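Local coordinates for protein anti-H(O) lectin 1 (Ulex europaeus, PDB 1FX5) that binds carbohydrate as an L-fucose-specific legume lectin that recognises the O(H) blood group and carries calcium and manganese ions, at residues A53-W58 with V210-S215; F92-D97 with Y119-V124. All blocks are in the same frame, centred on the assembly; numbering follows the deposited sequence.

Interaction 1 of 2, residues A53-W58 with V210-S215; sequences APIHIW and VSVGFS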
ATOM      1  N   ALA A  53       0.929   4.307  -0.178  1.00 21.78           N
ATOM      2  CA  ALA A  53      -0.468   4.208   0.238  1.00 22.60           C
ATOM      3  C   ALA A  53      -0.729   4.801   1.638  1.00 22.59           C
ATOM      4  O   ALA A  53       0.028   4.525   2.565  1.00 20.09           O
ATOM      5  CB  ALA A  53      -0.893   2.734   0.246  1.00 21.00           C
ATOM      6  N   PRO A  54      -1.811   5.602   1.805  1.00 22.99           N
ATOM      7  CA  PRO A  54      -2.128   6.181   3.120  1.00 23.26           C
ATOM      8  C   PRO A  54      -2.610   5.057   4.066  1.00 25.04           C
ATOM      9  O   PRO A  54      -3.119   4.011   3.619  1.00 24.21           O
ATOM     10  CB  PRO A  54      -3.265   7.161   2.812  1.00 23.74           C
ATOM     11  CG  PRO A  54      -3.041   7.527   1.374  1.00 24.45           C
ATOM     12  CD  PRO A  54      -2.651   6.203   0.751  1.00 22.68           C
ATOM     13  N   ILE A  55      -2.442   5.281   5.365  1.00 22.49           N
ATOM     14  CA  ILE A  55      -2.832   4.336   6.396  1.00 22.72           C
ATOM     15  C   ILE A  55      -4.059   4.890   7.103  1.00 22.95           C
ATOM     16  O   ILE A  55      -4.137   6.098   7.371  1.00 22.02           O
ATOM     17  CB  ILE A  55      -1.707   4.219   7.472  1.00 27.92           C
ATOM     18  CG1 ILE A  55      -0.332   4.051   6.816  1.00 31.52           C
ATOM     19  CG2 ILE A  55      -1.961   3.059   8.403  1.00 28.92           C
ATOM     20  CD1 ILE A  55      -0.140   2.775   6.059  1.00 28.42           C
ATOM     21  N   HIS A  56      -5.013   4.011   7.397  1.00 22.29           N
ATOM     22  CA  HIS A  56      -6.250   4.370   8.086  1.00 22.27           C
ATOM     23  C   HIS A  56      -5.846   4.281   9.557  1.00 20.65           C
ATOM     24  O   HIS A  56      -5.738   3.178  10.092  1.00 21.92           O
ATOM     25  CB  HIS A  56      -7.334   3.333   7.768  1.00 21.63           C
ATOM     26  CG  HIS A  56      -8.739   3.805   8.022  1.00 24.51           C
ATOM     27  ND1 HIS A  56      -9.037   5.105   8.399  1.00 27.30           N
ATOM     28  CD2 HIS A  56      -9.918   3.156   7.944  1.00 23.42           C
ATOM     29  CE1 HIS A  56     -10.347   5.226   8.539  1.00 24.98           C
ATOM     30  NE2 HIS A  56     -10.910   4.063   8.270  1.00 24.19           N
ATOM     31  N   ILE A  57      -5.591   5.415  10.201  1.00 19.30           N
ATOM     32  CA  ILE A  57      -5.180   5.386  11.598  1.00 19.21           C
ATOM     33  C   ILE A  57      -6.320   5.362  12.615  1.00 19.16           C
ATOM     34  O   ILE A  57      -6.185   4.791  13.697  1.00 20.52           O
ATOM     35  CB  ILE A  57      -4.099   6.452  11.885  1.00 20.92           C
ATOM     36  CG1 ILE A  57      -3.262   6.046  13.101  1.00 26.86           C
ATOM     37  CG2 ILE A  57      -4.723   7.787  12.146  1.00 22.49           C
ATOM     38  CD1 ILE A  57      -2.360   4.857  12.863  1.00 31.85           C
ATOM     39  N   TRP A  58      -7.407   6.051  12.328  1.00 17.46           N
ATOM     40  CA  TRP A  58      -8.525   6.024  13.253  1.00 21.75           C
ATOM     41  C   TRP A  58      -9.792   6.116  12.421  1.00 23.87           C
ATOM     42  O   TRP A  58      -9.753   6.551  11.265  1.00 21.86           O
ATOM     43  CB  TRP A  58      -8.429   7.022  14.414  1.00 19.29           C
ATOM     44  CG  TRP A  58      -8.498   8.445  14.058  1.00 23.31           C
ATOM     45  CD1 TRP A  58      -7.462   9.250  13.708  1.00 22.43           C
ATOM     46  CD2 TRP A  58      -9.661   9.274  14.092  1.00 26.39           C
ATOM     47  NE1 TRP A  58      -7.902  10.533  13.533  1.00 21.75           N
ATOM     48  CE2 TRP A  58      -9.241  10.579  13.761  1.00 25.35           C
ATOM     49  CE3 TRP A  58     -11.006   9.042  14.381  1.00 28.82           C
ATOM     50  CZ2 TRP A  58     -10.133  11.658  13.713  1.00 29.45           C
ATOM     51  CZ3 TRP A  58     -11.886  10.110  14.338  1.00 33.01           C
ATOM     52  CH2 TRP A  58     -11.444  11.406  14.002  1.00 30.45           C
ATOM     53  N   VAL A 210      -3.360   8.942   7.313  1.00 19.65           N
ATOM     54  CA  VAL A 210      -2.031   9.573   7.343  1.00 20.06           C
ATOM     55  C   VAL A 210      -1.008   8.760   6.561  1.00 21.13           C
ATOM     56  O   VAL A 210      -1.233   7.586   6.274  1.00 23.57           O
ATOM     57  CB  VAL A 210      -1.464   9.705   8.809  1.00 19.72           C
ATOM     58  CG1 VAL A 210      -2.359  10.573   9.670  1.00 18.45           C
ATOM     59  CG2 VAL A 210      -1.297   8.326   9.451  1.00 17.69           C
ATOM     60  N   SER A 211       0.107   9.384   6.198  1.00 21.03           N
ATOM     61  CA  SER A 211       1.165   8.675   5.468  1.00 18.43           C
ATOM     62  C   SER A 211       2.232   8.356   6.531  1.00 16.67           C
ATOM     63  O   SER A 211       2.227   8.982   7.589  1.00 15.63           O
ATOM     64  CB  SER A 211       1.779   9.591   4.409  1.00 20.10           C
ATOM     65  OG  SER A 211       2.400  10.717   5.002  1.00 21.02           O
ATOM     66  N   VAL A 212       3.039   7.317   6.333  1.00 14.66           N
ATOM     67  CA  VAL A 212       4.094   6.977   7.301  1.00 16.64           C
ATOM     68  C   VAL A 212       5.393   7.035   6.486  1.00 18.47           C
ATOM     69  O   VAL A 212       5.392   6.656   5.300  1.00 14.88           O
ATOM     70  CB  VAL A 212       3.952   5.575   7.937  1.00 18.39           C
ATOM     71  CG1 VAL A 212       2.677   5.492   8.764  1.00 19.34           C
ATOM     72  CG2 VAL A 212       4.001   4.485   6.874  1.00 13.09           C
ATOM     73  N   GLY A 213       6.482   7.522   7.086  1.00 14.93           N
ATOM     74  CA  GLY A 213       7.740   7.610   6.361  1.00 12.48           C
ATOM     75  C   GLY A 213       8.878   8.141   7.207  1.00 14.71           C
ATOM     76  O   GLY A 213       8.765   8.200   8.436  1.00 16.92           O
ATOM     77  N   PHE A 214       9.943   8.595   6.553  1.00 14.21           N
ATOM     78  CA  PHE A 214      11.107   9.121   7.240  1.00 13.41           C
ATOM     79  C   PHE A 214      11.567  10.434   6.607  1.00 14.81           C
ATOM     80  O   PHE A 214      11.233  10.752   5.458  1.00 16.29           O
ATOM     81  CB  PHE A 214      12.316   8.165   7.098  1.00 14.22           C
ATOM     82  CG  PHE A 214      12.056   6.704   7.479  1.00 17.31           C
ATOM     83  CD1 PHE A 214      11.642   5.782   6.515  1.00 17.11           C
ATOM     84  CD2 PHE A 214      12.306   6.245   8.771  1.00 13.73           C
ATOM     85  CE1 PHE A 214      11.485   4.431   6.831  1.00 16.97           C
ATOM     86  CE2 PHE A 214      12.153   4.906   9.087  1.00 12.76           C
ATOM     87  CZ  PHE A 214      11.741   3.999   8.117  1.00 15.26           C
ATOM     88  N   SER A 215      12.396  11.158   7.347  1.00 12.77           N
ATOM     89  CA  SER A 215      12.957  12.426   6.895  1.00 14.17           C
ATOM     90  C   SER A 215      14.388  12.442   7.455  1.00 15.77           C
ATOM     91  O   SER A 215      14.668  11.817   8.501  1.00 15.27           O
ATOM     92  CB  SER A 215      12.131  13.643   7.381  1.00 13.24           C
ATOM     93  OG  SER A 215      12.535  14.141   8.653  1.00 15.35           O
TER
HETATM   94  O   HOH W   1       2.065   6.087   3.763  1.00 14.99           O
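Ile55 and Val210 form an antiparallel hydrogen-bonded pair, the only beta bridge between 53-58 and 210-215, with their CA atoms 5.4 Å apart. The amide of Ile55 donates to the carbonyl of Val210, N to O 2.8 Å, in a bond that is almost straight at 175°. The return bond, from Val210 N to Ile55 O at 2.9 Å, is a little more bent but lies in the carbonyl plane. Beyond this pair of bonds the direct pairing gives way to a single water, which donates a hydrogen bond to Ala53 O at 2.8 Å and accepts one from Val212 N at 3.0 Å, so that it stands in for a direct backbone bond where the two segments have drawn apart.

The side chains continue the contact on the face of the sheet that bears Ile55 and Val210. Ile55 turns CG1 away from its own carbonyl carbon (chi1 -47°), which carries this branch over Val210 O and on to CG1 of Val212, 3.9 Å from Ile55 CG1; the two side chains cross at about a right angle. On the far side of the bridge the CB of Ile57 rests on CG2 of Val210 at 4.2 Å. Phe233 of strand 224-236 touches both Ile55 and Val212, while Leu93 packs on Val210, so the aliphatic patch is closed in by neighbouring strands. Ala53 packs on Ile52, and Pro54 on Lys16, of the second subunit.

A short antiparallel bridge, extended by a water and backed by branched aliphatic side chains, thus joins strand 44-59 to strand 209-219 within the legume lectin beta-sandwich, away from the metal and sugar sites.

Interaction 2 of 2, residues F92-D97 with Y119-V124; sequences FLAPPD and YQTVAV. With NAG (2-acetamido-2-deoxy-beta-D-glucopyranose), chain D.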
ATOM      1  N   PHE A  92       7.852   9.531  11.041  1.00 14.15           N
ATOM      2  CA  PHE A  92       6.693  10.383  11.301  1.00 15.49           C
ATOM      3  C   PHE A  92       5.362  10.028  10.655  1.00 16.48           C
ATOM      4  O   PHE A  92       5.304   9.234   9.709  1.00 18.03           O
ATOM      5  CB  PHE A  92       7.051  11.838  10.926  1.00 15.45           C
ATOM      6  CG  PHE A  92       7.145  12.087   9.424  1.00 16.99           C
ATOM      7  CD1 PHE A  92       8.184  11.559   8.670  1.00 17.94           C
ATOM      8  CD2 PHE A  92       6.173  12.828   8.767  1.00 18.25           C
ATOM      9  CE1 PHE A  92       8.255  11.752   7.282  1.00 19.52           C
ATOM     10  CE2 PHE A  92       6.231  13.035   7.376  1.00 21.43           C
ATOM     11  CZ  PHE A  92       7.276  12.488   6.636  1.00 21.17           C
ATOM     12  N   LEU A  93       4.285  10.571  11.223  1.00 16.77           N
ATOM     13  CA  LEU A  93       2.920  10.353  10.717  1.00 18.25           C
ATOM     14  C   LEU A  93       2.409  11.772  10.440  1.00 17.93           C
ATOM     15  O   LEU A  93       2.534  12.648  11.307  1.00 15.26           O
ATOM     16  CB  LEU A  93       2.034   9.642  11.756  1.00 17.70           C
ATOM     17  CG  LEU A  93       2.432   8.191  12.073  1.00 22.06           C
ATOM     18  CD1 LEU A  93       3.196   8.180  13.350  1.00 24.43           C
ATOM     19  CD2 LEU A  93       1.250   7.308  12.253  1.00 22.56           C
ATOM     20  N   ALA A  94       1.912  12.019   9.226  1.00 16.18           N
ATOM     21  CA  ALA A  94       1.395  13.353   8.857  1.00 17.76           C
ATOM     22  C   ALA A  94       0.353  13.279   7.732  1.00 17.86           C
ATOM     23  O   ALA A  94       0.085  12.203   7.214  1.00 19.80           O
ATOM     24  CB  ALA A  94       2.544  14.245   8.407  1.00 17.16           C
ATOM     25  N   PRO A  95      -0.319  14.398   7.410  1.00 18.51           N
ATOM     26  CA  PRO A  95      -1.306  14.338   6.318  1.00 17.35           C
ATOM     27  C   PRO A  95      -0.560  13.797   5.085  1.00 18.90           C
ATOM     28  O   PRO A  95       0.547  14.233   4.807  1.00 16.34           O
ATOM     29  CB  PRO A  95      -1.709  15.800   6.156  1.00 16.10           C
ATOM     30  CG  PRO A  95      -1.660  16.300   7.596  1.00 19.15           C
ATOM     31  CD  PRO A  95      -0.324  15.722   8.065  1.00 17.39           C
ATOM     32  N   PRO A  96      -1.170  12.868   4.316  1.00 23.27           N
ATOM     33  CA  PRO A  96      -0.517  12.275   3.127  1.00 23.53           C
ATOM     34  C   PRO A  96      -0.045  13.205   2.029  1.00 25.29           C
ATOM     35  O   PRO A  96       0.891  12.892   1.291  1.00 25.41           O
ATOM     36  CB  PRO A  96      -1.534  11.244   2.631  1.00 22.78           C
ATOM     37  CG  PRO A  96      -2.850  11.775   3.120  1.00 23.83           C
ATOM     38  CD  PRO A  96      -2.549  12.359   4.483  1.00 21.48           C
ATOM     39  N   ASP A  97      -0.629  14.385   1.976  1.00 25.31           N
ATOM     40  CA  ASP A  97      -0.249  15.346   0.968  1.00 28.17           C
ATOM     41  C   ASP A  97       0.534  16.534   1.533  1.00 27.73           C
ATOM     42  O   ASP A  97       0.602  17.570   0.880  1.00 27.20           O
ATOM     43  CB  ASP A  97      -1.522  15.856   0.272  1.00 37.95           C
ATOM     44  CG  ASP A  97      -2.493  16.555   1.244  1.00 42.14           C
ATOM     45  OD1 ASP A  97      -2.584  16.144   2.419  1.00 46.24           O
ATOM     46  OD2 ASP A  97      -3.162  17.526   0.838  1.00 47.57           O
ATOM     47  N   TYR A 119      -0.295  21.488  11.899  1.00 21.06           N
ATOM     48  CA  TYR A 119       0.759  20.670  11.307  1.00 19.16           C
ATOM     49  C   TYR A 119       0.240  19.211  11.276  1.00 19.10           C
ATOM     50  O   TYR A 119       0.590  18.459  10.375  1.00 16.82           O
ATOM     51  CB  TYR A 119       2.038  20.673  12.154  1.00 14.94           C
ATOM     52  CG  TYR A 119       2.996  21.800  11.876  1.00 17.35           C
ATOM     53  CD1 TYR A 119       3.500  22.026  10.587  1.00 18.14           C
ATOM     54  CD2 TYR A 119       3.375  22.678  12.892  1.00 20.42           C
ATOM     55  CE1 TYR A 119       4.348  23.104  10.318  1.00 16.20           C
ATOM     56  CE2 TYR A 119       4.229  23.768  12.630  1.00 19.21           C
ATOM     57  CZ  TYR A 119       4.702  23.972  11.344  1.00 19.58           C
ATOM     58  OH  TYR A 119       5.507  25.067  11.099  1.00 21.06           O
ATOM     59  N   GLN A 120      -0.540  18.818  12.296  1.00 18.01           N
ATOM     60  CA  GLN A 120      -1.100  17.457  12.427  1.00 19.40           C
ATOM     61  C   GLN A 120       0.019  16.451  12.184  1.00 19.39           C
ATOM     62  O   GLN A 120      -0.092  15.537  11.334  1.00 17.59           O
ATOM     63  CB  GLN A 120      -2.256  17.213  11.453  1.00 19.48           C
ATOM     64  CG  GLN A 120      -3.499  18.031  11.767  1.00 24.45           C
ATOM     65  CD  GLN A 120      -4.587  17.793  10.741  1.00 28.47           C
ATOM     66  OE1 GLN A 120      -4.348  17.920   9.551  1.00 30.71           O
ATOM     67  NE2 GLN A 120      -5.778  17.418  11.193  1.00 28.29           N
ATOM     68  N   THR A 121       1.081  16.611  12.974  1.00 15.37           N
ATOM     69  CA  THR A 121       2.259  15.754  12.887  1.00 15.34           C
ATOM     70  C   THR A 121       2.742  15.202  14.215  1.00 15.44           C
ATOM     71  O   THR A 121       2.759  15.927  15.218  1.00 16.40           O
ATOM     72  CB  THR A 121       3.415  16.576  12.292  1.00 16.12           C
ATOM     73  OG1 THR A 121       3.019  17.068  11.013  1.00 16.56           O
ATOM     74  CG2 THR A 121       4.696  15.768  12.163  1.00 11.53           C
ATOM     75  N   VAL A 122       3.088  13.917  14.229  1.00 11.75           N
ATOM     76  CA  VAL A 122       3.602  13.264  15.427  1.00 14.26           C
ATOM     77  C   VAL A 122       4.887  12.616  14.901  1.00 16.29           C
ATOM     78  O   VAL A 122       4.847  11.853  13.926  1.00 19.46           O
ATOM     79  CB  VAL A 122       2.684  12.161  15.970  1.00 17.21           C
ATOM     80  CG1 VAL A 122       3.424  11.364  17.066  1.00 16.01           C
ATOM     81  CG2 VAL A 122       1.423  12.765  16.561  1.00 15.81           C
ATOM     82  N   ALA A 123       6.026  12.930  15.492  1.00 12.04           N
ATOM     83  CA  ALA A 123       7.274  12.343  15.024  1.00 13.10           C
ATOM     84  C   ALA A 123       8.187  11.878  16.145  1.00 15.18           C
ATOM     85  O   ALA A 123       8.171  12.436  17.258  1.00 16.51           O
ATOM     86  CB  ALA A 123       8.031  13.358  14.150  1.00 10.77           C
ATOM     87  N   VAL A 124       8.951  10.829  15.860  1.00 12.81           N
ATOM     88  CA  VAL A 124       9.892  10.279  16.822  1.00 12.55           C
ATOM     89  C   VAL A 124      11.212  10.752  16.210  1.00 12.96           C
ATOM     90  O   VAL A 124      11.543  10.364  15.078  1.00 11.45           O
ATOM     91  CB  VAL A 124       9.842   8.723  16.874  1.00 14.43           C
ATOM     92  CG1 VAL A 124      10.959   8.183  17.780  1.00 13.25           C
ATOM     93  CG2 VAL A 124       8.503   8.273  17.412  1.00 14.10           C
TER
HETATM   94  C1  NAG D   1       4.468  27.575   7.109  1.00 42.18           C
HETATM   95  C2  NAG D   1       3.223  28.296   7.609  1.00 46.49           C
HETATM   96  C3  NAG D   1       2.200  28.308   6.485  1.00 55.19           C
HETATM   97  C4  NAG D   1       2.803  29.086   5.323  1.00 57.82           C
HETATM   98  C5  NAG D   1       4.088  28.378   4.892  1.00 54.79           C
HETATM   99  C6  NAG D   1       4.796  29.048   3.724  1.00 52.66           C
HETATM  100  C7  NAG D   1       2.367  26.448   8.924  1.00 44.22           C
HETATM  101  C8  NAG D   1       1.793  26.002  10.262  1.00 41.64           C
HETATM  102  N2  NAG D   1       2.673  27.736   8.828  1.00 42.07           N
HETATM  103  O3  NAG D   1       0.977  28.918   6.933  1.00 60.50           O
HETATM  104  O4  NAG D   1       1.879  29.136   4.221  1.00 65.58           O
HETATM  105  O5  NAG D   1       5.010  28.321   6.011  1.00 48.64           O
HETATM  106  O6  NAG D   1       4.870  30.454   3.907  1.00 57.47           O
HETATM  107  O7  NAG D   1       2.486  25.657   7.979  1.00 44.44           O
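Leu93 and Val122 exchange both direct backbone hydrogen bonds of this antiparallel contact: Leu93 N reaches Val122 O at 3.0 Å, and Val122 N reaches Leu93 O at 3.2 Å. Weaker CA-H...O contacts flank them, the straighter from Thr121 CA to Leu93 O.

Apolar packing across the segments comes from Phe92, whose CB lies 3.7 Å from the CB of Ala123 across a non-hydrogen-bonded pair; with chi1 at 72° its ring swings away from that partner. Past the strand end, Pro95 sets CD 3.3 Å from Gln120 O, and the Pro95 and Gln120 side chains cross at about a right angle, with Pro95 CG 3.7 Å from Gln120 OE1.

Within the turn, Thr121 OG1 donates to Tyr119 O at 2.9 Å, approaching from above the carbonyl plane. The Tyr119 ring carries the sugar contact: the acetamido methyl C8 of N-acetylglucosamine sits over one face, 3.7 Å from Tyr119 CZ and offset toward the rim, while Asn111 N bonds the hydroxyl and Phe110 meets the ring edge-to-face.

Strand 88-94 is flanked by strand 209-219 through Phe92 and Ala94, and strand 122-127 by strand 142-147 through Ala123 and Asp146.

In the fold
Both interactions are mainly buried, and strands 209-219 and 88-94, neighbours in the same sheet, connect them: Ser211 N lies 3.0 Å from Ala94 O, a probable hydrogen bond. Their order across the sheet is therefore 44-59, 209-219, 88-94, 122-127, with interaction 2 nested in the chain loop that interaction 1 closes. Each relies on a reciprocal pair of backbone bonds, yet their ends differ. Interaction 1 spreads apart around a water and approaches the second subunit, away from the metal and sugar sites. Interaction 2 runs out into a turn at a glycan pocket, and its strand 122-127 leads on to the manganese ligands Glu125 and Asp127.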